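Dihydropteroate synthase (Mycobacterium smegmatis, PDB 6OMZ) probably catalyses the condensation of para-aminobenzoate with 6-hydroxymethyl-7,8-dihydropterin diphosphate to give 7,8-dihydropteroate, a folate precursor, and is seen here with pterin-6-yl-methyl-monophosphate. Local coordinates at residues Pro194-Ala199 with Val224-Lys229; Arg230-Leu235 with Thr251-Ile256; Val22-Val27 with Trp266-His271; Asp164-Val169 with Trp206-Ala211. The protein carries 1 engineered substitution. All coordinates share one frame; numbering follows the deposited sequence. Where two conformers were deposited one is given.

All four contacts belong to one TIM barrel. Contact 3 is the core: the first and last strands pair in parallel, and R269 and H271, at the C-terminal end of 266-271, reach the ligand phosphate. Contact 1 is also buried, but joins two loops after strands through polar bonds to a lysine and a water at the pterin. Contacts 2 and 4 lie farther out, pack helix on helix and are almost wholly apolar; contact 2 is largely buried, contact 4 only partly. Segment 230-235 directly continues 224-229, and T253 of contact 2 meets the 224-229 loop. W206 packs on contact 2, and L209 on contacts 1 and 2, though neither touches 164-169; contacts 3 and 4 do not touch.

Contact 1. Residues Pro194-Ala199 with Val224-Lys229; sequences PGLGFA and VGASRK. With PMM (pterin-6-yl-methyl-monophosphate), chain D.
The pterin pocket of this TIM barrel is bordered here by two loops that follow strands 190-193 and 223-224: L196 and F198 of the first meet G225 and K229 of the second around pterin O4. In the conformer described, K229 NZ faces three oxygens. It donates to L196 O across the contact at 2.8 Å, to G225 O of its own loop at 2.6 Å, and to PMM O4 at 2.6 Å. Bends at chi2 (-126°) and chi4 (118°) bring the amine back to G225 O and set it at the rim of the pterin, beside O4. Each loop turns tightly beside the site, G195-F198 and A226-K229 both forming type II beta turns. A water joins in, accepting from L196 N and from G225 N and lying 2.9 Å from PMM O4, so both loops also reach the pterin indirectly. The F198 ring comes in edge-on, its CE1 3.6 Å from PMM N5, with K229 NZ near the same rim. D193, which also bonds PMM, holds G195 N. Beside these polar groups L196 CD1 makes apolar contacts, 3.9 Å from V224 CG1 and 3.8 Å from A226 CB.

Contact 2. Residues Arg230-Leu235 with Thr251-Ile256; sequences RFLGTL and TATAVI
T253 OG1 is held by two hydrogen bonds, donating to R249 O one turn earlier and accepting from R228 N; L232 CD1 packs against it at 3.3 Å. The contact packs two helices of the TIM barrel, 230-235 and 250-262, which both fall in the link between strands 223-224 and 267-270. Their short axes cross at 115°, 10.7 Å apart, and F231, L232, A252, T253 and I256 make the contact. L232 divides its branches: CD1 goes to the threonine hydroxyl, while CD2 rests 3.9 Å from I256 CD1 and 4.2 Å from A252 CB. CD2 also lies 3.8 Å above the F231 ring plane, near the rim. That ring reaches helix 250-262 because F231 CG stands between the backbone N and the carbonyl carbon (chi1 79°). W206 and L209 of helix 202-210 also pack against F231. The ring and the isoleucine approach from opposite directions, F231 CZ stopping 3.9 Å from I256 CD1.

Contact 3. Residues Val22-Val27 with Trp266-His271; sequences VQVMGV and WGVRVH. With PMM (pterin-6-yl-methyl-monophosphate), chain D.
V27 and R269 form the tightest part of this pairing between the first and last strands of the TIM barrel. V27 CG2 lies over the centre of the guanidinium, 3.4 Å from R269 CZ, and PMM N8 covers the opposite face at 3.2 Å from the same carbon. Sandwiched so, and extended with CG anti to the backbone N (chi1 -176°), the arginine directs NH1 (2.8 Å) and NH2 (2.9 Å) at PMM O2P. Salt bridges from NE to D63 and from NH2 to D102 help to fix its rotation. H271 NE2 donates in turn to PMM O1P at 2.6 Å. Parallel backbone bonds back this up, M25 N to V268 O and V270 N to M25 O both being 2.8 Å. Even this tight end has a hydrated edge, where a water bridges V27 O and H271 O. The opposite end is looser: V22, Q23 and W266 are partly exposed, and Q23 CG makes a CH-pi contact over one indole face, toward its rim. Strand 61-65 flanks 23-29 and strand 223-224 flanks 267-270, so this pairing joins the barrel's first strand to its last; V24 packs on helix 273-287, V268 on 250-262 and V270 on both, whereas M25 and R269 point to the barrel interior.

Contact 4. Residues Asp164-Val169 with Trp206-Ala211; sequences DVVAEV and WALLHA. With EDO (1,2-ethanediol), chain I.
A207 and L208 meet V165, V166 and V169 where helix 202-210 crosses helix 165-182, two neighbouring outer helices of the TIM barrel. The short axes lie 9.5 Å apart at a signed angle of -67°. First in the segment, W206 packs on F231 of helix 230-235. A207 then sets its methyl against V166, CB being 3.8 Å from V166 CG2, and more loosely against V165. L208 buries the most area in the contact. Its CG is anti to the carbonyl carbon (chi1 -72°), and CD2 lands beside the first helix, 3.8 Å from V169 CB and 3.9 Å from V166 CA, with both V169 methyls close by. L209, like W206, packs on F231. A211, the first residue after the helix to abandon helical backbone angles, closes the row: its CB lies 3.5 Å from V166 CG1, the branch anti to the valine's backbone N. V166 thus spreads its two methyls over A207 and A211. Polar groups stay at the margin. D164 caps helix 165-182, its OD1 taking A167 N at 3.1 Å from well above the carboxylate plane, and OD2 accepts from an ethanediol that also brushes V166 CG1. Between the helices only carbon branches and backbone atoms meet, so cohesion here comes from the fit of small and branched aliphatic groups, and the side-chain hydrogen bonds lie at the start of helix 165-182, outside the interface.

Contact 1. Residues Pro194-Ala199 with Val224-Lys229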
loop_
_atom_site.group_PDB
_atom_site.type_symbol
_atom_site.label_atom_id
_atom_site.label_comp_id
_atom_site.label_asym_id
_atom_site.label_seq_id
_atom_site.Cartn_x
_atom_site.Cartn_y
_atom_site.Cartn_z
ATOM N N PRO A 194 4.486 -0.040 -7.700
ATOM C CA PRO A 194 5.318 -1.120 -8.272
ATOM C C PRO A 194 5.219 -2.454 -7.532
ATOM O O PRO A 194 5.777 -3.446 -8.015
ATOM C CB PRO A 194 6.740 -0.554 -8.193
ATOM C CG PRO A 194 6.693 0.393 -6.992
ATOM C CD PRO A 194 5.301 1.013 -7.049
ATOM N N GLY A 195 4.564 -2.508 -6.381
ATOM C CA GLY A 195 4.380 -3.768 -5.680
ATOM C C GLY A 195 5.689 -4.382 -5.214
ATOM O O GLY A 195 5.980 -5.536 -5.540
ATOM N N LEU A 196 6.484 -3.624 -4.452
ATOM C CA LEU A 196 7.785 -4.118 -4.018
ATOM C C LEU A 196 7.640 -5.432 -3.255
ATOM O O LEU A 196 6.758 -5.583 -2.408
ATOM C CB LEU A 196 8.479 -3.068 -3.138
ATOM C CG LEU A 196 8.657 -1.668 -3.727
ATOM C CD1 LEU A 196 9.262 -0.719 -2.683
ATOM C CD2 LEU A 196 9.545 -1.735 -4.967
ATOM N N GLY A 197 8.493 -6.406 -3.578
ATOM C CA GLY A 197 8.498 -7.673 -2.880
ATOM C C GLY A 197 7.464 -8.687 -3.337
ATOM O O GLY A 197 7.582 -9.865 -2.992
ATOM N N PHE A 198 6.455 -8.274 -4.096
ATOM C CA PHE A 198 5.410 -9.190 -4.555
ATOM C C PHE A 198 5.911 -9.915 -5.800
ATOM O O PHE A 198 5.904 -9.358 -6.900
ATOM C CB PHE A 198 4.123 -8.430 -4.836
ATOM C CG PHE A 198 3.349 -8.048 -3.601
ATOM C CD1 PHE A 198 3.653 -6.887 -2.909
ATOM C CD2 PHE A 198 2.295 -8.839 -3.156
ATOM C CE1 PHE A 198 2.931 -6.520 -1.792
ATOM C CE2 PHE A 198 1.553 -8.478 -2.035
ATOM C CZ PHE A 198 1.878 -7.317 -1.344
ATOM N N ALA A 199 6.350 -11.166 -5.622
ATOM C CA ALA A 199 6.976 -11.957 -6.691
ATOM C C ALA A 199 8.143 -11.193 -7.305
ATOM O O ALA A 199 8.345 -11.184 -8.517
ATOM C CB ALA A 199 5.965 -12.377 -7.766
ATOM N N VAL A 224 4.350 4.070 -3.108
ATOM C CA VAL A 224 5.433 3.133 -2.803
ATOM C C VAL A 224 5.132 2.434 -1.481
ATOM O O VAL A 224 4.849 3.097 -0.474
ATOM C CB VAL A 224 6.791 3.861 -2.720
ATOM C CG1 VAL A 224 7.866 2.929 -2.198
ATOM C CG2 VAL A 224 7.168 4.424 -4.079
ATOM N N GLY A 225 5.223 1.102 -1.474
ATOM C CA GLY A 225 5.103 0.367 -0.225
ATOM C C GLY A 225 6.318 -0.495 0.059
ATOM O O GLY A 225 6.432 -1.613 -0.456
ATOM N N ALA A 226 7.249 0.020 0.860
ATOM C CA ALA A 226 8.444 -0.737 1.225
ATOM C C ALA A 226 8.437 -1.210 2.672
ATOM O O ALA A 226 9.260 -2.059 3.039
ATOM C CB ALA A 226 9.701 0.109 0.990
ATOM N N SER A 227 7.521 -0.699 3.484
ATOM C CA SER A 227 7.575 -0.802 4.942
ATOM C C SER A 227 7.762 -2.231 5.422
ATOM O O SER A 227 6.911 -3.092 5.187
ATOM C CB SER A 227 6.285 -0.209 5.519
ATOM O OG SER A 227 6.272 -0.290 6.938
ATOM N N ARG A 228 8.886 -2.475 6.100
ATOM C CA ARG A 228 9.195 -3.736 6.771
ATOM C C ARG A 228 9.316 -4.921 5.819
ATOM O O ARG A 228 9.353 -6.064 6.276
ATOM C CB ARG A 228 8.151 -4.054 7.847
ATOM C CG ARG A 228 7.992 -2.925 8.864
ATOM C CD ARG A 228 6.762 -3.125 9.755
ATOM N NE ARG A 228 6.834 -4.310 10.593
ATOM C CZ ARG A 228 7.280 -4.315 11.848
ATOM N NH1 ARG A 228 7.726 -3.194 12.403
ATOM N NH2 ARG A 228 7.288 -5.442 12.548
ATOM N N LYS A 229 9.391 -4.692 4.519
ATOM C CA LYS A 229 9.375 -5.791 3.561
ATOM C C LYS A 229 10.665 -6.611 3.631
ATOM O O LYS A 229 11.694 -6.171 4.163
ATOM C CB LYS A 229 9.150 -5.257 2.147
ATOM C CG LYS A 229 7.768 -4.622 1.955
ATOM C CD LYS A 229 7.028 -5.241 0.787
ATOM C CE LYS A 229 5.583 -4.752 0.714
ATOM N NZ LYS A 229 5.321 -4.014 -0.543
HETATM N N5 PMM D . 1.832 -4.239 0.706
HETATM C C6 PMM D . 0.992 -4.998 1.436
HETATM C C7 PMM D . -0.372 -4.770 1.405
HETATM N N8 PMM D . -0.967 -3.834 0.656
HETATM N N1 PMM D . -0.754 -2.189 -0.890
HETATM C C2 PMM D . 0.004 -1.447 -1.694
HETATM N N2 PMM D . -0.572 -0.577 -2.528
HETATM N N3 PMM D . 1.366 -1.546 -1.737
HETATM C C4 PMM D . 2.119 -2.418 -0.979
HETATM O O4 PMM D . 3.343 -2.429 -1.059
HETATM C C4A PMM D . 1.320 -3.280 -0.084
HETATM C C8A PMM D . -0.119 -3.108 -0.085
HETATM C C9 PMM D . 1.595 -6.155 2.178
HETATM O O10 PMM D . 2.409 -5.663 3.274
HETATM P PA PMM D . 1.950 -5.426 4.821
HETATM O O1P PMM D . 3.146 -4.861 5.495
HETATM O O2P PMM D . 0.770 -4.452 4.848
HETATM O O3P PMM D . 1.515 -6.764 5.405
HETATM O O HOH W 1 5.029 -1.332 -3.167
#

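Contact 2. Residues Arg230-Leu235 with Thr251-Ile256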
loop_
_atom_site.group_PDB
_atom_site.type_symbol
_atom_site.label_atom_id
_atom_site.label_comp_id
_atom_site.label_asym_id
_atom_site.label_seq_id
_atom_site.Cartn_x
_atom_site.Cartn_y
_atom_site.Cartn_z
ATOM N N ARG A 230 10.594 -7.816 3.066
ATOM C CA ARG A 230 11.656 -8.806 3.204
ATOM C C ARG A 230 13.002 -8.294 2.700
ATOM O O ARG A 230 14.045 -8.631 3.275
ATOM C CB ARG A 230 11.250 -10.086 2.469
ATOM C CG ARG A 230 12.198 -11.272 2.670
ATOM C CD ARG A 230 11.583 -12.610 2.187
ATOM N NE ARG A 230 11.369 -12.654 0.735
ATOM C CZ ARG A 230 12.268 -13.081 -0.151
ATOM N NH1 ARG A 230 13.460 -13.512 0.251
ATOM N NH2 ARG A 230 11.974 -13.075 -1.448
ATOM N N PHE A 231 13.010 -7.503 1.616
ATOM C CA PHE A 231 14.288 -7.010 1.095
ATOM C C PHE A 231 15.006 -6.092 2.082
ATOM O O PHE A 231 16.238 -5.993 2.031
ATOM C CB PHE A 231 14.108 -6.317 -0.275
ATOM C CG PHE A 231 13.584 -4.883 -0.241
ATOM C CD1 PHE A 231 12.371 -4.562 0.362
ATOM C CD2 PHE A 231 14.270 -3.875 -0.921
ATOM C CE1 PHE A 231 11.880 -3.270 0.341
ATOM C CE2 PHE A 231 13.784 -2.567 -0.954
ATOM C CZ PHE A 231 12.579 -2.265 -0.321
ATOM N N LEU A 232 14.284 -5.450 2.999
ATOM C CA LEU A 232 14.965 -4.696 4.045
ATOM C C LEU A 232 15.580 -5.626 5.080
ATOM O O LEU A 232 16.658 -5.339 5.614
ATOM C CB LEU A 232 13.998 -3.710 4.702
ATOM C CG LEU A 232 13.401 -2.690 3.737
ATOM C CD1 LEU A 232 12.528 -1.690 4.500
ATOM C CD2 LEU A 232 14.507 -1.977 2.970
ATOM N N GLY A 233 14.924 -6.753 5.369
ATOM C CA GLY A 233 15.555 -7.753 6.219
ATOM C C GLY A 233 16.845 -8.268 5.607
ATOM O O GLY A 233 17.830 -8.504 6.313
ATOM N N THR A 234 16.861 -8.396 4.276
ATOM C CA THR A 234 18.040 -8.858 3.545
ATOM C C THR A 234 19.128 -7.798 3.538
ATOM O O THR A 234 20.299 -8.088 3.815
ATOM C CB THR A 234 17.635 -9.214 2.107
ATOM O OG1 THR A 234 16.661 -10.263 2.136
ATOM C CG2 THR A 234 18.847 -9.657 1.292
ATOM N N LEU A 235 18.758 -6.559 3.206
ATOM C CA LEU A 235 19.723 -5.459 3.186
ATOM C C LEU A 235 20.476 -5.341 4.504
ATOM O O LEU A 235 21.696 -5.102 4.524
ATOM C CB LEU A 235 18.996 -4.147 2.903
ATOM C CG LEU A 235 19.888 -2.911 2.768
ATOM C CD1 LEU A 235 20.648 -2.943 1.451
ATOM C CD2 LEU A 235 19.072 -1.622 2.910
ATOM N N THR A 251 14.081 2.269 10.481
ATOM C CA THR A 251 14.938 3.337 9.971
ATOM C C THR A 251 15.058 3.244 8.452
ATOM O O THR A 251 14.874 4.237 7.737
ATOM C CB THR A 251 16.318 3.295 10.621
ATOM O OG1 THR A 251 16.186 3.357 12.049
ATOM C CG2 THR A 251 17.169 4.472 10.131
ATOM N N ALA A 252 15.329 2.044 7.939
ATOM C CA ALA A 252 15.422 1.863 6.492
ATOM C C ALA A 252 14.132 2.276 5.790
ATOM O O ALA A 252 14.168 2.927 4.735
ATOM C CB ALA A 252 15.766 0.401 6.184
ATOM N N THR A 253 12.980 1.914 6.366
ATOM C CA THR A 253 11.694 2.272 5.768
ATOM C C THR A 253 11.521 3.784 5.693
ATOM O O THR A 253 11.072 4.317 4.671
ATOM C CB THR A 253 10.556 1.635 6.574
ATOM O OG1 THR A 253 10.648 0.202 6.486
ATOM C CG2 THR A 253 9.194 2.092 6.057
ATOM N N ALA A 254 11.886 4.492 6.763
ATOM C CA ALA A 254 11.725 5.941 6.792
ATOM C C ALA A 254 12.640 6.629 5.785
ATOM O O ALA A 254 12.262 7.646 5.190
ATOM C CB ALA A 254 11.995 6.460 8.208
ATOM N N VAL A 255 13.861 6.112 5.610
ATOM C CA VAL A 255 14.757 6.657 4.592
ATOM C C VAL A 255 14.160 6.473 3.198
ATOM O O VAL A 255 14.233 7.374 2.354
ATOM C CB VAL A 255 16.157 6.022 4.711
ATOM C CG1 VAL A 255 17.055 6.492 3.565
ATOM C CG2 VAL A 255 16.775 6.382 6.059
ATOM N N ILE A 256 13.546 5.315 2.936
ATOM C CA ILE A 256 12.880 5.121 1.653
ATOM C C ILE A 256 11.762 6.146 1.462
ATOM O O ILE A 256 11.581 6.678 0.363
ATOM C CB ILE A 256 12.374 3.672 1.537
ATOM C CG1 ILE A 256 13.579 2.760 1.255
ATOM C CG2 ILE A 256 11.295 3.542 0.449
ATOM C CD1 ILE A 256 13.255 1.282 1.195
#

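Contact 3. Residues Val22-Val27 with Trp266-His271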
loop_
_atom_site.group_PDB
_atom_site.type_symbol
_atom_site.label_atom_id
_atom_site.label_comp_id
_atom_site.label_asym_id
_atom_site.label_seq_id
_atom_site.Cartn_x
_atom_site.Cartn_y
_atom_site.Cartn_z
ATOM N N VAL A 22 4.041 14.710 -0.264
ATOM C CA VAL A 22 3.773 13.278 -0.302
ATOM C C VAL A 22 2.706 12.917 0.728
ATOM O O VAL A 22 2.725 13.390 1.873
ATOM C CB VAL A 22 5.076 12.493 -0.075
ATOM C CG1 VAL A 22 5.722 12.888 1.240
ATOM C CG2 VAL A 22 4.817 10.996 -0.114
ATOM N N GLN A 23 1.759 12.079 0.318
ATOM C CA GLN A 23 0.737 11.574 1.226
ATOM C C GLN A 23 1.287 10.396 2.017
ATOM O O GLN A 23 1.755 9.411 1.437
ATOM C CB GLN A 23 -0.504 11.142 0.439
ATOM C CG GLN A 23 -1.057 12.227 -0.466
ATOM C CD GLN A 23 -1.623 13.386 0.320
ATOM O OE1 GLN A 23 -1.016 14.455 0.400
ATOM N NE2 GLN A 23 -2.786 13.174 0.922
ATOM N N VAL A 24 1.217 10.475 3.341
ATOM C CA VAL A 24 1.612 9.347 4.178
ATOM C C VAL A 24 0.379 8.494 4.459
ATOM O O VAL A 24 -0.586 8.960 5.069
ATOM C CB VAL A 24 2.286 9.819 5.473
ATOM C CG1 VAL A 24 2.537 8.636 6.413
ATOM C CG2 VAL A 24 3.616 10.479 5.128
ATOM N N MET A 25 0.411 7.246 3.997
ATOM C CA MET A 25 -0.684 6.302 4.176
ATOM C C MET A 25 -0.304 5.335 5.296
ATOM O O MET A 25 0.587 4.499 5.121
ATOM C CB MET A 25 -0.956 5.568 2.864
ATOM C CG MET A 25 -1.985 4.452 2.954
ATOM S SD MET A 25 -2.052 3.491 1.426
ATOM C CE MET A 25 -2.947 4.613 0.346
ATOM N N GLY A 26 -0.977 5.448 6.442
ATOM C CA GLY A 26 -0.738 4.538 7.562
ATOM C C GLY A 26 -1.641 3.307 7.518
ATOM O O GLY A 26 -2.832 3.401 7.229
ATOM N N VAL A 27 -1.059 2.154 7.842
ATOM C CA VAL A 27 -1.718 0.856 7.676
ATOM C C VAL A 27 -2.415 0.456 8.971
ATOM O O VAL A 27 -1.798 0.444 10.040
ATOM C CB VAL A 27 -0.699 -0.224 7.271
ATOM C CG1 VAL A 27 -1.360 -1.618 7.250
ATOM C CG2 VAL A 27 -0.115 0.076 5.918
ATOM N N TRP A 266 3.818 10.111 -5.201
ATOM C CA TRP A 266 2.599 10.716 -4.666
ATOM C C TRP A 266 2.380 10.323 -3.210
ATOM O O TRP A 266 1.907 11.136 -2.400
ATOM C CB TRP A 266 1.393 10.296 -5.524
ATOM C CG TRP A 266 0.054 10.503 -4.860
ATOM C CD1 TRP A 266 -0.690 11.656 -4.838
ATOM C CD2 TRP A 266 -0.692 9.527 -4.116
ATOM N NE1 TRP A 266 -1.854 11.453 -4.123
ATOM C CE2 TRP A 266 -1.877 10.160 -3.664
ATOM C CE3 TRP A 266 -0.475 8.179 -3.790
ATOM C CZ2 TRP A 266 -2.845 9.490 -2.905
ATOM C CZ3 TRP A 266 -1.442 7.511 -3.022
ATOM C CH2 TRP A 266 -2.613 8.170 -2.598
ATOM N N GLY A 267 2.694 9.072 -2.857
ATOM C CA GLY A 267 2.473 8.612 -1.499
ATOM C C GLY A 267 3.425 7.506 -1.095
ATOM O O GLY A 267 4.114 6.905 -1.927
ATOM N N VAL A 268 3.441 7.240 0.216
ATOM C CA VAL A 268 4.157 6.107 0.802
ATOM C C VAL A 268 3.202 5.382 1.742
ATOM O O VAL A 268 2.485 6.022 2.515
ATOM C CB VAL A 268 5.434 6.552 1.562
ATOM C CG1 VAL A 268 6.466 7.134 0.605
ATOM C CG2 VAL A 268 5.107 7.594 2.667
ATOM N N ARG A 269 3.205 4.043 1.687
ATOM C CA ARG A 269 2.377 3.209 2.558
ATOM C C ARG A 269 3.271 2.631 3.653
ATOM O O ARG A 269 4.227 1.906 3.349
ATOM C CB ARG A 269 1.693 2.094 1.748
ATOM C CG ARG A 269 0.723 1.215 2.552
ATOM C CD ARG A 269 0.150 0.084 1.663
ATOM N NE ARG A 269 -0.737 -0.804 2.406
ATOM C CZ ARG A 269 -0.327 -1.852 3.122
ATOM N NH1 ARG A 269 0.963 -2.146 3.207
ATOM N NH2 ARG A 269 -1.212 -2.611 3.754
ATOM N N VAL A 270 2.986 2.978 4.921
ATOM C CA VAL A 270 3.878 2.635 6.027
ATOM C C VAL A 270 3.090 2.165 7.245
ATOM O O VAL A 270 1.942 2.557 7.473
ATOM C CB VAL A 270 4.793 3.820 6.438
ATOM C CG1 VAL A 270 5.671 4.285 5.245
ATOM C CG2 VAL A 270 3.952 4.986 6.976
ATOM N N HIS A 271 3.738 1.331 8.051
ATOM C CA HIS A 271 3.186 0.977 9.351
ATOM C C HIS A 271 3.568 2.007 10.409
ATOM O O HIS A 271 2.733 2.406 11.232
ATOM C CB HIS A 271 3.684 -0.413 9.762
ATOM C CG HIS A 271 3.252 -1.502 8.830
ATOM N ND1 HIS A 271 2.078 -2.201 9.004
ATOM C CD2 HIS A 271 3.832 -2.004 7.712
ATOM C CE1 HIS A 271 1.958 -3.098 8.038
ATOM N NE2 HIS A 271 3.005 -2.997 7.240
HETATM N N5 PMM D . 1.832 -4.239 0.706
HETATM C C6 PMM D . 0.992 -4.998 1.436
HETATM C C7 PMM D . -0.372 -4.770 1.405
HETATM N N8 PMM D . -0.967 -3.834 0.656
HETATM N N1 PMM D . -0.754 -2.189 -0.890
HETATM C C2 PMM D . 0.004 -1.447 -1.694
HETATM N N2 PMM D . -0.572 -0.577 -2.528
HETATM N N3 PMM D . 1.366 -1.546 -1.737
HETATM C C4 PMM D . 2.119 -2.418 -0.979
HETATM O O4 PMM D . 3.343 -2.429 -1.059
HETATM C C4A PMM D . 1.320 -3.280 -0.084
HETATM C C8A PMM D . -0.119 -3.108 -0.085
HETATM C C9 PMM D . 1.595 -6.155 2.178
HETATM O O10 PMM D . 2.409 -5.663 3.274
HETATM P PA PMM D . 1.950 -5.426 4.821
HETATM O O1P PMM D . 3.146 -4.861 5.495
HETATM O O2P PMM D . 0.770 -4.452 4.848
HETATM O O3P PMM D . 1.515 -6.764 5.405
HETATM O O HOH W 2 0.477 0.631 11.477
HETATM O O HOH W 3 0.499 -1.657 11.481
#

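Contact 4. Residues Asp164-Val169 with Trp206-Ala211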
loop_
_atom_site.group_PDB
_atom_site.type_symbol
_atom_site.label_atom_id
_atom_site.label_comp_id
_atom_site.label_asym_id
_atom_site.label_seq_id
_atom_site.Cartn_x
_atom_site.Cartn_y
_atom_site.Cartn_z
ATOM N N ASP A 164 13.430 -7.509 -18.061
ATOM C CA ASP A 164 13.717 -6.150 -17.603
ATOM C C ASP A 164 12.596 -5.786 -16.628
ATOM O O ASP A 164 11.540 -5.298 -17.040
ATOM C CB ASP A 164 13.788 -5.184 -18.780
ATOM C CG ASP A 164 14.152 -3.750 -18.363
ATOM O OD1 ASP A 164 13.873 -3.352 -17.216
ATOM O OD2 ASP A 164 14.716 -3.018 -19.209
ATOM N N VAL A 165 12.841 -6.019 -15.332
ATOM C CA VAL A 165 11.763 -5.839 -14.360
ATOM C C VAL A 165 11.251 -4.399 -14.376
ATOM O O VAL A 165 10.049 -4.159 -14.199
ATOM C CB VAL A 165 12.202 -6.267 -12.942
ATOM C CG1 VAL A 165 13.264 -5.315 -12.378
ATOM C CG2 VAL A 165 10.986 -6.312 -12.006
ATOM N N VAL A 166 12.136 -3.428 -14.618
ATOM C CA VAL A 166 11.727 -2.020 -14.592
ATOM C C VAL A 166 10.733 -1.738 -15.710
ATOM O O VAL A 166 9.638 -1.205 -15.476
ATOM C CB VAL A 166 12.959 -1.106 -14.694
ATOM C CG1 VAL A 166 12.514 0.337 -14.849
ATOM C CG2 VAL A 166 13.849 -1.267 -13.436
ATOM N N ALA A 167 11.101 -2.107 -16.945
ATOM C CA ALA A 167 10.242 -1.844 -18.092
ATOM C C ALA A 167 8.968 -2.668 -18.028
ATOM O O ALA A 167 7.903 -2.205 -18.455
ATOM C CB ALA A 167 10.992 -2.130 -19.398
ATOM N N GLU A 168 9.055 -3.897 -17.511
ATOM C CA GLU A 168 7.890 -4.773 -17.527
ATOM C C GLU A 168 6.872 -4.347 -16.484
ATOM O O GLU A 168 5.664 -4.410 -16.731
ATOM C CB GLU A 168 8.317 -6.227 -17.323
ATOM C CG GLU A 168 9.143 -6.739 -18.512
ATOM C CD GLU A 168 9.594 -8.190 -18.372
ATOM O OE1 GLU A 168 8.833 -9.006 -17.812
ATOM O OE2 GLU A 168 10.718 -8.503 -18.824
ATOM N N VAL A 169 7.339 -3.930 -15.308
ATOM C CA VAL A 169 6.419 -3.414 -14.298
ATOM C C VAL A 169 5.685 -2.191 -14.838
ATOM O O VAL A 169 4.460 -2.087 -14.721
ATOM C CB VAL A 169 7.163 -3.106 -12.988
ATOM C CG1 VAL A 169 6.308 -2.219 -12.088
ATOM C CG2 VAL A 169 7.480 -4.429 -12.253
ATOM N N TRP A 206 15.263 -2.806 -5.738
ATOM C CA TRP A 206 16.162 -1.656 -5.777
ATOM C C TRP A 206 16.228 -1.067 -7.182
ATOM O O TRP A 206 16.337 0.151 -7.339
ATOM C CB TRP A 206 17.554 -2.045 -5.276
ATOM C CG TRP A 206 17.589 -2.353 -3.789
ATOM C CD1 TRP A 206 17.948 -3.537 -3.204
ATOM C CD2 TRP A 206 17.236 -1.463 -2.713
ATOM N NE1 TRP A 206 17.834 -3.439 -1.833
ATOM C CE2 TRP A 206 17.399 -2.180 -1.508
ATOM C CE3 TRP A 206 16.809 -0.126 -2.653
ATOM C CZ2 TRP A 206 17.150 -1.606 -0.246
ATOM C CZ3 TRP A 206 16.558 0.442 -1.400
ATOM C CH2 TRP A 206 16.721 -0.307 -0.215
ATOM N N ALA A 207 16.149 -1.908 -8.219
ATOM C CA ALA A 207 16.065 -1.363 -9.573
ATOM C C ALA A 207 14.779 -0.562 -9.758
ATOM O O ALA A 207 14.796 0.512 -10.367
ATOM C CB ALA A 207 16.165 -2.478 -10.625
ATOM N N LEU A 208 13.656 -1.058 -9.212
ATOM C CA LEU A 208 12.395 -0.332 -9.344
ATOM C C LEU A 208 12.438 0.995 -8.604
ATOM O O LEU A 208 11.891 1.996 -9.084
ATOM C CB LEU A 208 11.234 -1.178 -8.821
ATOM C CG LEU A 208 10.907 -2.353 -9.750
ATOM C CD1 LEU A 208 10.091 -3.408 -9.001
ATOM C CD2 LEU A 208 10.166 -1.828 -10.972
ATOM N N LEU A 209 13.075 1.015 -7.431
ATOM C CA LEU A 209 13.157 2.242 -6.658
ATOM C C LEU A 209 14.101 3.235 -7.315
ATOM O O LEU A 209 13.799 4.431 -7.390
ATOM C CB LEU A 209 13.591 1.925 -5.234
ATOM C CG LEU A 209 12.474 1.294 -4.398
ATOM C CD1 LEU A 209 13.070 0.859 -3.070
ATOM C CD2 LEU A 209 11.342 2.319 -4.181
ATOM N N HIS A 210 15.243 2.763 -7.818
ATOM C CA HIS A 210 16.105 3.681 -8.553
ATOM C C HIS A 210 15.393 4.252 -9.770
ATOM O O HIS A 210 15.642 5.406 -10.161
ATOM C CB HIS A 210 17.394 2.997 -8.986
ATOM C CG HIS A 210 18.329 3.922 -9.704
ATOM N ND1 HIS A 210 18.346 4.048 -11.078
ATOM C CD2 HIS A 210 19.233 4.817 -9.232
ATOM C CE1 HIS A 210 19.250 4.952 -11.425
ATOM N NE2 HIS A 210 19.802 5.434 -10.323
ATOM N N ALA A 211 14.506 3.469 -10.380
ATOM C CA ALA A 211 13.758 3.910 -11.547
ATOM C C ALA A 211 12.448 4.587 -11.180
ATOM O O ALA A 211 11.628 4.828 -12.066
ATOM C CB ALA A 211 13.493 2.727 -12.484
HETATM C C1 EDO I . 14.565 0.865 -19.297
HETATM O O1 EDO I . 14.018 -0.054 -20.246
HETATM C C2 EDO I . 14.482 0.233 -17.915
HETATM O O2 EDO I . 15.555 -0.703 -17.740
#